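Local coordinates for esterase family protein (Staphylococcus aureus, PDB 7L0A), which probably hydrolyses S-formylglutathione to formate and glutathione, acting as a serine esterase, at residues B[12-16]-B[109-114]; B[54-60]-B[82-87]; B[75-79]-B[255-259]; B[133-137]-B[148-152]. One frame throughout, in Å; residues are numbered along the deposited sequence.

Interaction 1. Residues B[12-16]-B[109-114]; sequences ISLNY and YVHQIF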
# COMPACT_ATOMS: atom_id res chain seq x y z
N ILE B 12 4.38 -1.90 -3.70
CA ILE B 12 3.57 -0.89 -3.02
C ILE B 12 4.47 0.06 -2.24
O ILE B 12 5.34 -0.38 -1.49
CB ILE B 12 2.54 -1.56 -2.09
CG1 ILE B 12 1.73 -2.59 -2.87
CG2 ILE B 12 1.73 -0.51 -1.38
CD1 ILE B 12 0.70 -3.33 -2.03
N SER B 13 4.24 1.36 -2.42
CA SER B 13 4.83 2.38 -1.56
C SER B 13 3.71 3.04 -0.76
O SER B 13 2.70 3.45 -1.32
CB SER B 13 5.59 3.43 -2.35
OG SER B 13 6.70 2.87 -3.03
N LEU B 14 3.89 3.15 0.56
CA LEU B 14 2.88 3.71 1.43
C LEU B 14 3.48 4.77 2.33
O LEU B 14 4.48 4.52 3.00
CB LEU B 14 2.23 2.58 2.26
CG LEU B 14 1.02 2.83 3.16
CD1 LEU B 14 0.24 1.52 3.26
CD2 LEU B 14 1.42 3.34 4.54
N ASN B 15 2.86 5.95 2.36
CA ASN B 15 3.24 7.08 3.22
C ASN B 15 2.08 7.31 4.17
O ASN B 15 0.97 7.56 3.72
CB ASN B 15 3.53 8.32 2.37
CG ASN B 15 4.02 9.50 3.16
OD1 ASN B 15 3.60 9.74 4.28
ND2 ASN B 15 4.89 10.29 2.55
N TYR B 16 2.32 7.20 5.47
CA TYR B 16 1.22 7.32 6.42
C TYR B 16 1.70 8.09 7.64
O TYR B 16 2.89 8.19 7.89
CB TYR B 16 0.63 5.95 6.84
CG TYR B 16 1.45 5.16 7.82
CD1 TYR B 16 2.71 4.63 7.50
CD2 TYR B 16 0.99 4.99 9.11
CE1 TYR B 16 3.46 3.93 8.46
CE2 TYR B 16 1.73 4.31 10.06
CZ TYR B 16 2.96 3.79 9.74
OH TYR B 16 3.70 3.11 10.68
N TYR B 109 -0.60 -2.67 11.62
CA TYR B 109 -1.26 -1.93 10.55
C TYR B 109 -1.31 -2.74 9.26
O TYR B 109 -2.37 -2.89 8.63
CB TYR B 109 -0.51 -0.60 10.35
CG TYR B 109 -1.00 0.36 9.30
CD1 TYR B 109 -2.36 0.67 9.16
CD2 TYR B 109 -0.10 1.00 8.47
CE1 TYR B 109 -2.80 1.55 8.20
CE2 TYR B 109 -0.53 1.89 7.51
CZ TYR B 109 -1.88 2.17 7.40
OH TYR B 109 -2.30 3.08 6.44
N VAL B 110 -0.17 -3.32 8.86
CA VAL B 110 -0.18 -4.01 7.56
C VAL B 110 -0.97 -5.30 7.64
O VAL B 110 -1.54 -5.73 6.63
CB VAL B 110 1.24 -4.26 7.03
CG1 VAL B 110 1.95 -2.90 6.82
CG2 VAL B 110 2.06 -5.20 7.89
N HIS B 111 -1.02 -5.95 8.81
CA HIS B 111 -1.84 -7.15 8.93
C HIS B 111 -3.33 -6.82 9.01
O HIS B 111 -4.15 -7.66 8.62
CB HIS B 111 -1.44 -8.00 10.13
CG HIS B 111 -0.15 -8.75 9.92
ND1 HIS B 111 1.09 -8.16 10.07
CD2 HIS B 111 0.08 -10.05 9.63
CE1 HIS B 111 2.03 -9.07 9.85
NE2 HIS B 111 1.43 -10.23 9.59
N GLN B 112 -3.70 -5.61 9.42
CA GLN B 112 -5.10 -5.21 9.33
C GLN B 112 -5.51 -4.87 7.91
O GLN B 112 -6.60 -5.26 7.46
CB GLN B 112 -5.40 -4.03 10.25
CG GLN B 112 -5.29 -4.30 11.74
CD GLN B 112 -6.31 -5.30 12.25
OE1 GLN B 112 -7.49 -5.00 12.33
NE2 GLN B 112 -5.85 -6.50 12.61
N ILE B 113 -4.69 -4.08 7.20
CA ILE B 113 -5.14 -3.53 5.92
C ILE B 113 -4.76 -4.36 4.69
O ILE B 113 -5.28 -4.10 3.60
CB ILE B 113 -4.66 -2.09 5.63
CG1 ILE B 113 -3.14 -1.96 5.52
CG2 ILE B 113 -5.17 -1.13 6.67
CD1 ILE B 113 -2.69 -0.63 4.86
N PHE B 114 -3.88 -5.35 4.84
CA PHE B 114 -3.48 -6.21 3.74
C PHE B 114 -3.79 -7.69 4.03
O PHE B 114 -3.97 -8.09 5.19
CB PHE B 114 -1.98 -6.11 3.40
CG PHE B 114 -1.55 -4.81 2.80
CD1 PHE B 114 -2.00 -4.43 1.54
CD2 PHE B 114 -0.67 -3.98 3.46
CE1 PHE B 114 -1.58 -3.22 0.99
CE2 PHE B 114 -0.26 -2.79 2.91
CZ PHE B 114 -0.72 -2.42 1.67
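Tyr109 meets both Tyr16 and Leu14 of the edge strand. Its ring and that of Tyr16 pass alongside one another, pointing opposite ways, centroids 4.9 Å apart and planes inclined at 31°, an oblique pair in which Tyr109 CE2 lies over one face of the Tyr16 ring, near the rim, 3.8 Å from Tyr16 CD2. Tyr109 reaches there because its CG stands opposite the backbone N (chi1 -180°), which sends the ring straight out toward the strand. The methyl Leu14 CD2 comes in at the edge of the same ring, 3.8 Å from Tyr109 CE2. The hydroxyl of Tyr16 passes beyond this pair to a hydrogen bond with Glu105. This is a helix packed across one face of a sheet, as in the alpha/beta-hydrolase fold: helix 99-113 lies against strand 9-17, whose alternate residues Ile12, Leu14 and Tyr16 point at it. The axes of these short segments come no closer than 13.0 Å, so side chains fill the gap. One turn on from Tyr109, Ile113 and Leu14 reach tip to tip, with Ile113 CD1 4.0 Å from Leu14 CD1, and the same Ile113 methyl sits over a face of the Tyr109 ring. Phe114, where the helical backbone ends, turns its ring to Ile12, CE1 lying 3.8 Å from Ile12 CD1. Leu14 CD1 is more distant, 4.4 Å from Phe114 CZ. The second subunit adds to this apolar layer: its Phe38 stacks on Tyr109, its own Phe114 meets Phe114 of this chain, and its antiparallel strand continues the sheet beyond residues 12-15.

Interaction 2. Residues B[54-60]-B[82-87]; sequences HGLSSDE and MPNVDH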
# COMPACT_ATOMS: atom_id res chain seq x y z
N HIS B 54 16.02 -2.64 8.09
CA HIS B 54 17.28 -2.14 7.55
C HIS B 54 18.15 -1.50 8.66
O HIS B 54 17.69 -1.23 9.77
CB HIS B 54 17.01 -1.16 6.41
CG HIS B 54 16.35 0.12 6.84
ND1 HIS B 54 17.03 1.11 7.51
CD2 HIS B 54 15.08 0.59 6.68
CE1 HIS B 54 16.22 2.13 7.75
NE2 HIS B 54 15.04 1.85 7.22
N GLY B 55 19.41 -1.24 8.33
CA GLY B 55 20.35 -0.59 9.23
C GLY B 55 20.47 0.91 9.01
O GLY B 55 19.65 1.54 8.34
N LEU B 56 21.50 1.51 9.62
CA LEU B 56 21.49 2.97 9.81
C LEU B 56 21.88 3.77 8.58
O LEU B 56 21.88 5.01 8.64
CB LEU B 56 22.41 3.37 10.95
CG LEU B 56 21.87 2.99 12.31
CD1 LEU B 56 23.00 3.23 13.34
CD2 LEU B 56 20.66 3.73 12.75
N SER B 57 22.30 3.12 7.50
CA SER B 57 22.66 3.80 6.27
C SER B 57 21.63 3.59 5.19
O SER B 57 21.90 3.88 4.02
CB SER B 57 24.03 3.31 5.80
OG SER B 57 25.00 3.72 6.75
N SER B 58 20.45 3.14 5.56
CA SER B 58 19.40 2.72 4.66
C SER B 58 18.08 3.39 5.00
O SER B 58 17.88 4.01 6.06
CB SER B 58 19.23 1.20 4.69
OG SER B 58 20.40 0.57 4.26
N ASP B 59 17.12 3.21 4.10
CA ASP B 59 15.73 3.57 4.31
C ASP B 59 14.87 2.45 3.69
O ASP B 59 15.37 1.36 3.38
CB ASP B 59 15.45 4.97 3.73
CG ASP B 59 15.57 5.04 2.23
OD1 ASP B 59 15.48 4.01 1.52
OD2 ASP B 59 15.78 6.18 1.72
N GLU B 60 13.57 2.71 3.56
CA GLU B 60 12.62 1.70 3.12
C GLU B 60 12.81 1.28 1.66
O GLU B 60 12.13 0.33 1.22
CB GLU B 60 11.18 2.21 3.34
CG GLU B 60 10.68 3.17 2.23
CD GLU B 60 11.15 4.60 2.38
OE1 GLU B 60 11.81 4.92 3.39
OE2 GLU B 60 10.83 5.44 1.46
N MET B 82 8.88 -3.64 4.48
CA MET B 82 10.14 -2.94 4.71
C MET B 82 9.82 -1.54 5.23
O MET B 82 9.66 -0.60 4.43
CB MET B 82 10.94 -2.90 3.40
CG MET B 82 11.55 -4.27 3.04
SD MET B 82 11.92 -4.55 1.28
CE MET B 82 10.29 -4.78 0.64
N PRO B 83 9.77 -1.34 6.54
CA PRO B 83 9.51 0.00 7.05
C PRO B 83 10.74 0.88 7.07
O PRO B 83 11.87 0.41 7.26
CB PRO B 83 9.05 -0.25 8.50
CG PRO B 83 9.73 -1.53 8.88
CD PRO B 83 9.77 -2.36 7.60
N ASN B 84 10.51 2.18 6.90
CA ASN B 84 11.56 3.14 7.19
C ASN B 84 11.79 3.23 8.70
O ASN B 84 10.84 3.28 9.48
CB ASN B 84 11.20 4.53 6.69
CG ASN B 84 12.27 5.54 7.00
OD1 ASN B 84 13.35 5.54 6.41
ND2 ASN B 84 11.99 6.40 7.99
N VAL B 85 13.05 3.26 9.09
CA VAL B 85 13.42 3.41 10.50
C VAL B 85 14.30 4.66 10.64
O VAL B 85 15.38 4.75 10.03
CB VAL B 85 14.13 2.16 11.03
CG1 VAL B 85 14.50 2.35 12.48
CG2 VAL B 85 13.28 0.94 10.81
N ASP B 86 13.80 5.64 11.36
CA ASP B 86 14.57 6.86 11.62
C ASP B 86 15.56 6.61 12.76
O ASP B 86 15.27 5.86 13.70
CB ASP B 86 13.67 8.02 12.02
CG ASP B 86 12.85 8.55 10.86
OD1 ASP B 86 13.32 8.46 9.70
OD2 ASP B 86 11.74 9.07 11.12
N HIS B 87 16.74 7.24 12.67
CA HIS B 87 17.73 7.09 13.74
C HIS B 87 17.15 7.41 15.11
O HIS B 87 17.47 6.74 16.10
CB HIS B 87 18.93 8.00 13.50
CG HIS B 87 19.79 7.55 12.36
ND1 HIS B 87 21.09 7.97 12.22
CD2 HIS B 87 19.54 6.72 11.31
CE1 HIS B 87 21.61 7.42 11.13
NE2 HIS B 87 20.70 6.64 10.58
O HOH W 1 13.23 -1.88 6.95
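Two loops at the C-terminal ends of neighbouring parallel strands, 49-53 and 79-83, are joined here by a partly buried, mainly polar contact. His54 is held from two directions. Its ND1 gives an in-plane hydrogen bond of 2.8 Å to a lone pair of Gly55 O, within the loop, which leaves NE2 to accept from Val85 N at 3.1 Å, 31° out of the ring plane. Asn84 CA lies at the ring edge, while Ser58 C and Asp59 CA cover one face. A water accepts from His54 N and donates to Pro83 O, adding a bridge. Farther out, His87 NE2 donates to a lone pair of Leu56 O at 2.8 Å, in the imidazole plane, and Leu56 CD2 sits over the ring face in a CH-pi contact, 3.7 Å from the His87 centroid. At the other end Glu60 CB packs on Met82 O at 3.4 Å. Leu56 lies about 7 Å, side chain to side chain, from the predicted nucleophile Ser129. Because His54 ND1 donates and NE2 accepts, its imidazole is most simply read as neutral with the proton on ND1, and its two bonds fix the ring's rotation.

Interaction 3. Residues B[75-79]-B[255-259]; sequences EHKLA and ITWMV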
# COMPACT_ATOMS: atom_id res chain seq x y z
N GLU B 75 9.60 -15.71 -6.15
CA GLU B 75 9.76 -17.15 -6.33
C GLU B 75 9.07 -17.93 -5.23
O GLU B 75 8.54 -19.03 -5.47
CB GLU B 75 11.24 -17.51 -6.37
CG GLU B 75 11.48 -19.00 -6.60
CD GLU B 75 12.95 -19.39 -6.65
OE1 GLU B 75 13.81 -18.50 -6.47
OE2 GLU B 75 13.23 -20.59 -6.87
N HIS B 76 9.11 -17.42 -4.00
CA HIS B 76 8.62 -18.15 -2.85
C HIS B 76 7.29 -17.64 -2.33
O HIS B 76 6.90 -18.03 -1.23
CB HIS B 76 9.69 -18.12 -1.77
CG HIS B 76 10.94 -18.84 -2.17
ND1 HIS B 76 11.02 -20.22 -2.21
CD2 HIS B 76 12.14 -18.38 -2.61
CE1 HIS B 76 12.23 -20.57 -2.61
NE2 HIS B 76 12.92 -19.48 -2.87
N LYS B 77 6.59 -16.82 -3.12
CA LYS B 77 5.28 -16.27 -2.75
C LYS B 77 5.26 -15.68 -1.33
O LYS B 77 4.36 -15.93 -0.53
CB LYS B 77 4.18 -17.33 -2.90
CG LYS B 77 2.81 -16.71 -3.01
CD LYS B 77 1.75 -17.76 -3.38
CE LYS B 77 0.44 -17.09 -3.74
NZ LYS B 77 -0.50 -18.12 -4.33
N LEU B 78 6.24 -14.83 -1.05
CA LEU B 78 6.43 -14.24 0.27
C LEU B 78 6.15 -12.74 0.21
O LEU B 78 6.74 -12.03 -0.61
CB LEU B 78 7.85 -14.51 0.75
CG LEU B 78 8.25 -13.96 2.11
CD1 LEU B 78 7.52 -14.64 3.25
CD2 LEU B 78 9.77 -14.13 2.31
N ALA B 79 5.18 -12.29 1.01
CA ALA B 79 5.00 -10.86 1.24
C ALA B 79 6.18 -10.35 2.07
O ALA B 79 6.60 -10.99 3.04
CB ALA B 79 3.70 -10.57 1.99
N ILE B 255 15.42 -16.33 2.73
CA ILE B 255 14.05 -16.48 2.27
C ILE B 255 13.77 -17.93 1.92
O ILE B 255 12.71 -18.46 2.27
CB ILE B 255 13.78 -15.53 1.09
CG1 ILE B 255 13.60 -14.10 1.62
CG2 ILE B 255 12.53 -15.96 0.30
CD1 ILE B 255 13.56 -13.03 0.56
N THR B 256 14.71 -18.60 1.25
CA THR B 256 14.54 -20.03 0.99
C THR B 256 14.36 -20.81 2.29
O THR B 256 13.48 -21.68 2.39
CB THR B 256 15.73 -20.56 0.21
OG1 THR B 256 15.85 -19.82 -1.02
CG2 THR B 256 15.54 -22.03 -0.09
N TRP B 257 15.17 -20.50 3.30
CA TRP B 257 15.09 -21.19 4.58
C TRP B 257 13.76 -20.91 5.28
O TRP B 257 13.15 -21.82 5.85
CB TRP B 257 16.28 -20.76 5.43
CG TRP B 257 16.29 -21.26 6.84
CD1 TRP B 257 16.76 -22.47 7.27
CD2 TRP B 257 15.83 -20.57 8.00
NE1 TRP B 257 16.60 -22.58 8.64
CE2 TRP B 257 16.04 -21.42 9.11
CE3 TRP B 257 15.26 -19.31 8.22
CZ2 TRP B 257 15.69 -21.05 10.40
CZ3 TRP B 257 14.95 -18.95 9.52
CH2 TRP B 257 15.16 -19.81 10.59
N MET B 258 13.29 -19.67 5.21
CA MET B 258 12.06 -19.29 5.89
C MET B 258 10.86 -20.10 5.42
O MET B 258 10.02 -20.51 6.22
CB MET B 258 11.75 -17.82 5.61
CG MET B 258 12.44 -16.84 6.46
SD MET B 258 12.00 -15.22 5.77
CE MET B 258 13.56 -14.43 6.11
N VAL B 259 10.71 -20.26 4.10
CA VAL B 259 9.46 -20.78 3.56
C VAL B 259 9.43 -22.30 3.50
O VAL B 259 8.37 -22.88 3.27
CB VAL B 259 9.17 -20.18 2.17
CG1 VAL B 259 9.11 -18.66 2.28
CG2 VAL B 259 10.22 -20.60 1.16
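The His76 imidazole lies between Thr256 CA, over one face near the rim, and Glu75 CG of its own segment over the opposite face. Val259 CG2 and Ile255 CG2 approach obliquely, the first 3.5 Å from His76 ND1 and the second 3.8 Å from His76 CD2. The ring's far corner, NE2, comes to 3.5 Å from Thr256 OG1, which has a hydrogen bond to Lys252 O one turn back in its helix. With CG turned away from the carbonyl carbon (chi1 -64°), the ring reaches the turn formed by Ile255, Thr256 and Val259. Beside it, Leu78 lays its CD2 methyl against Ile255, 3.9 Å from CG2, the branch that also touches His76; Met258 SD is farther, 4.3 Å from Leu78 CD2. Ile255 thus serves both residues, and Val259 CG1 flanks Leu78 CD1 more loosely at 4.4 Å. Apart from the central imidazole and the Thr256 hydroxyl at the margin, the touching groups are apolar. The contact joins the turn between helix 69-75 and strand 79-83 to the last turn or so of helix 244-259, with Leu78 and Met258 both resting on Leu50 of strand 49-53, and Met258 also on Val150 of strand 148-152.

Interaction 4. Residues B[133-137]-B[148-152]; sequences YGTIK and KAVPL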
# COMPACT_ATOMS: atom_id res chain seq x y z
N TYR B 133 20.00 -6.32 15.39
CA TYR B 133 19.66 -6.04 16.79
C TYR B 133 18.14 -6.02 16.98
O TYR B 133 17.60 -6.69 17.87
CB TYR B 133 20.27 -4.71 17.21
CG TYR B 133 19.84 -4.15 18.54
CD1 TYR B 133 18.73 -3.35 18.65
CD2 TYR B 133 20.56 -4.41 19.67
CE1 TYR B 133 18.32 -2.81 19.85
CE2 TYR B 133 20.16 -3.89 20.88
CZ TYR B 133 19.04 -3.10 20.95
OH TYR B 133 18.64 -2.59 22.17
N GLY B 134 17.43 -5.29 16.10
CA GLY B 134 15.97 -5.32 16.14
C GLY B 134 15.43 -6.74 16.03
O GLY B 134 14.54 -7.14 16.79
N THR B 135 15.96 -7.51 15.07
CA THR B 135 15.45 -8.85 14.85
C THR B 135 15.57 -9.70 16.10
O THR B 135 14.61 -10.38 16.50
CB THR B 135 16.18 -9.52 13.68
OG1 THR B 135 15.82 -8.82 12.48
CG2 THR B 135 15.74 -10.97 13.51
N ILE B 136 16.76 -9.70 16.73
CA ILE B 136 16.95 -10.53 17.92
C ILE B 136 16.14 -9.99 19.10
O ILE B 136 15.61 -10.78 19.89
CB ILE B 136 18.45 -10.66 18.26
CG1 ILE B 136 18.69 -11.82 19.24
CG2 ILE B 136 19.05 -9.41 18.84
CD1 ILE B 136 18.45 -13.19 18.64
N LYS B 137 15.96 -8.67 19.18
CA LYS B 137 15.11 -8.15 20.27
C LYS B 137 13.66 -8.61 20.09
O LYS B 137 13.02 -9.02 21.06
CB LYS B 137 15.19 -6.62 20.32
CG LYS B 137 14.23 -6.03 21.33
CD LYS B 137 14.64 -4.64 21.80
CE LYS B 137 13.70 -4.19 22.94
NZ LYS B 137 14.22 -3.03 23.72
N LYS B 148 10.11 -17.67 12.93
CA LYS B 148 11.50 -17.73 12.49
C LYS B 148 12.05 -16.31 12.47
O LYS B 148 11.32 -15.37 12.14
CB LYS B 148 11.65 -18.35 11.10
CG LYS B 148 11.08 -19.76 11.02
CD LYS B 148 11.26 -20.33 9.63
CE LYS B 148 10.51 -21.65 9.50
NZ LYS B 148 10.97 -22.44 8.34
N ALA B 149 13.33 -16.17 12.81
CA ALA B 149 14.02 -14.89 12.89
C ALA B 149 15.42 -15.06 12.32
O ALA B 149 16.10 -16.05 12.63
CB ALA B 149 14.10 -14.41 14.36
N VAL B 150 15.86 -14.10 11.52
CA VAL B 150 17.14 -14.16 10.82
C VAL B 150 17.92 -12.87 11.06
O VAL B 150 17.84 -11.89 10.29
CB VAL B 150 16.93 -14.38 9.31
CG1 VAL B 150 18.27 -14.51 8.62
CG2 VAL B 150 16.08 -15.61 9.04
N PRO B 151 18.74 -12.82 12.11
CA PRO B 151 19.67 -11.69 12.27
C PRO B 151 20.86 -11.82 11.33
O PRO B 151 21.53 -12.85 11.31
CB PRO B 151 20.12 -11.79 13.75
CG PRO B 151 19.17 -12.74 14.38
CD PRO B 151 18.72 -13.69 13.29
N LEU B 152 21.12 -10.76 10.58
CA LEU B 152 22.20 -10.68 9.61
C LEU B 152 23.22 -9.67 10.10
O LEU B 152 22.86 -8.51 10.34
CB LEU B 152 21.67 -10.25 8.24
CG LEU B 152 20.60 -11.11 7.59
CD1 LEU B 152 20.21 -10.42 6.27
CD2 LEU B 152 21.07 -12.50 7.34
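Thr135 turns its methyl, not its hydroxyl, toward strand 148-152. CG2 stands opposite the backbone N, and OG1 lies beside that N (chi1 -67°), where it hydrogen-bonds back to Gly131 O of the preceding turn. The polar end is therefore satisfied within the helix, and an apolar branch is left to face the sheet. CG2 comes down on the strand backbone itself, 3.7 Å from Val150 N and 3.8 Å from Pro151 N. Ala149 and Pro151 flank it along the strand: the Ala149 CB methyl, pointing at the helix, is 3.9 Å from Thr135 CG2, and the pyrrolidine ring of Pro151 presents its CG at 4.0 Å from the same methyl. Val150, between them, points its side chain to the other side of the sheet, where it packs on helix 244-259. Ile136 adds a looser touch, its CD1 4.3 Å from Pro151 CG. The helix lies close to the strand, the short segment axes approaching to 7.3 Å and running nearly antiparallel at 152°. Pro151 also rests on Ile207 of the next strand. The two elements belong to the beta-alpha-beta crossover of strand 123-128, helix 130-141 and strand 148-152, whose first turn carries the predicted nucleophile Ser129 in a Gly-X-Ser-X-Gly sequence, consistent with the nucleophile elbow of alpha/beta-hydrolases.

The four contacts are spread around one mixed sheet. Interaction 1 sits at its edge strand 9-17, about 17 Å from interaction 2 and 22 Å from interaction 4, measured between centres. Interaction 2 falls within the stretch of chain that interaction 1 brings together, and interaction 4 follows both. Interaction 3 ties residues 75-79 to the C-terminal helix, so its span crosses those of interactions 1 and 2 and encloses interaction 4. Interactions 3 and 4 touch directly: Lys148 NZ lies 3.0 Å from Met258 O, a probable hydrogen bond. Val150 points away from helix 130-141 and packs on helix 244-259, so these helices lie on opposite faces of the sheet there, while interaction 2 approaches the predicted catalytic residues.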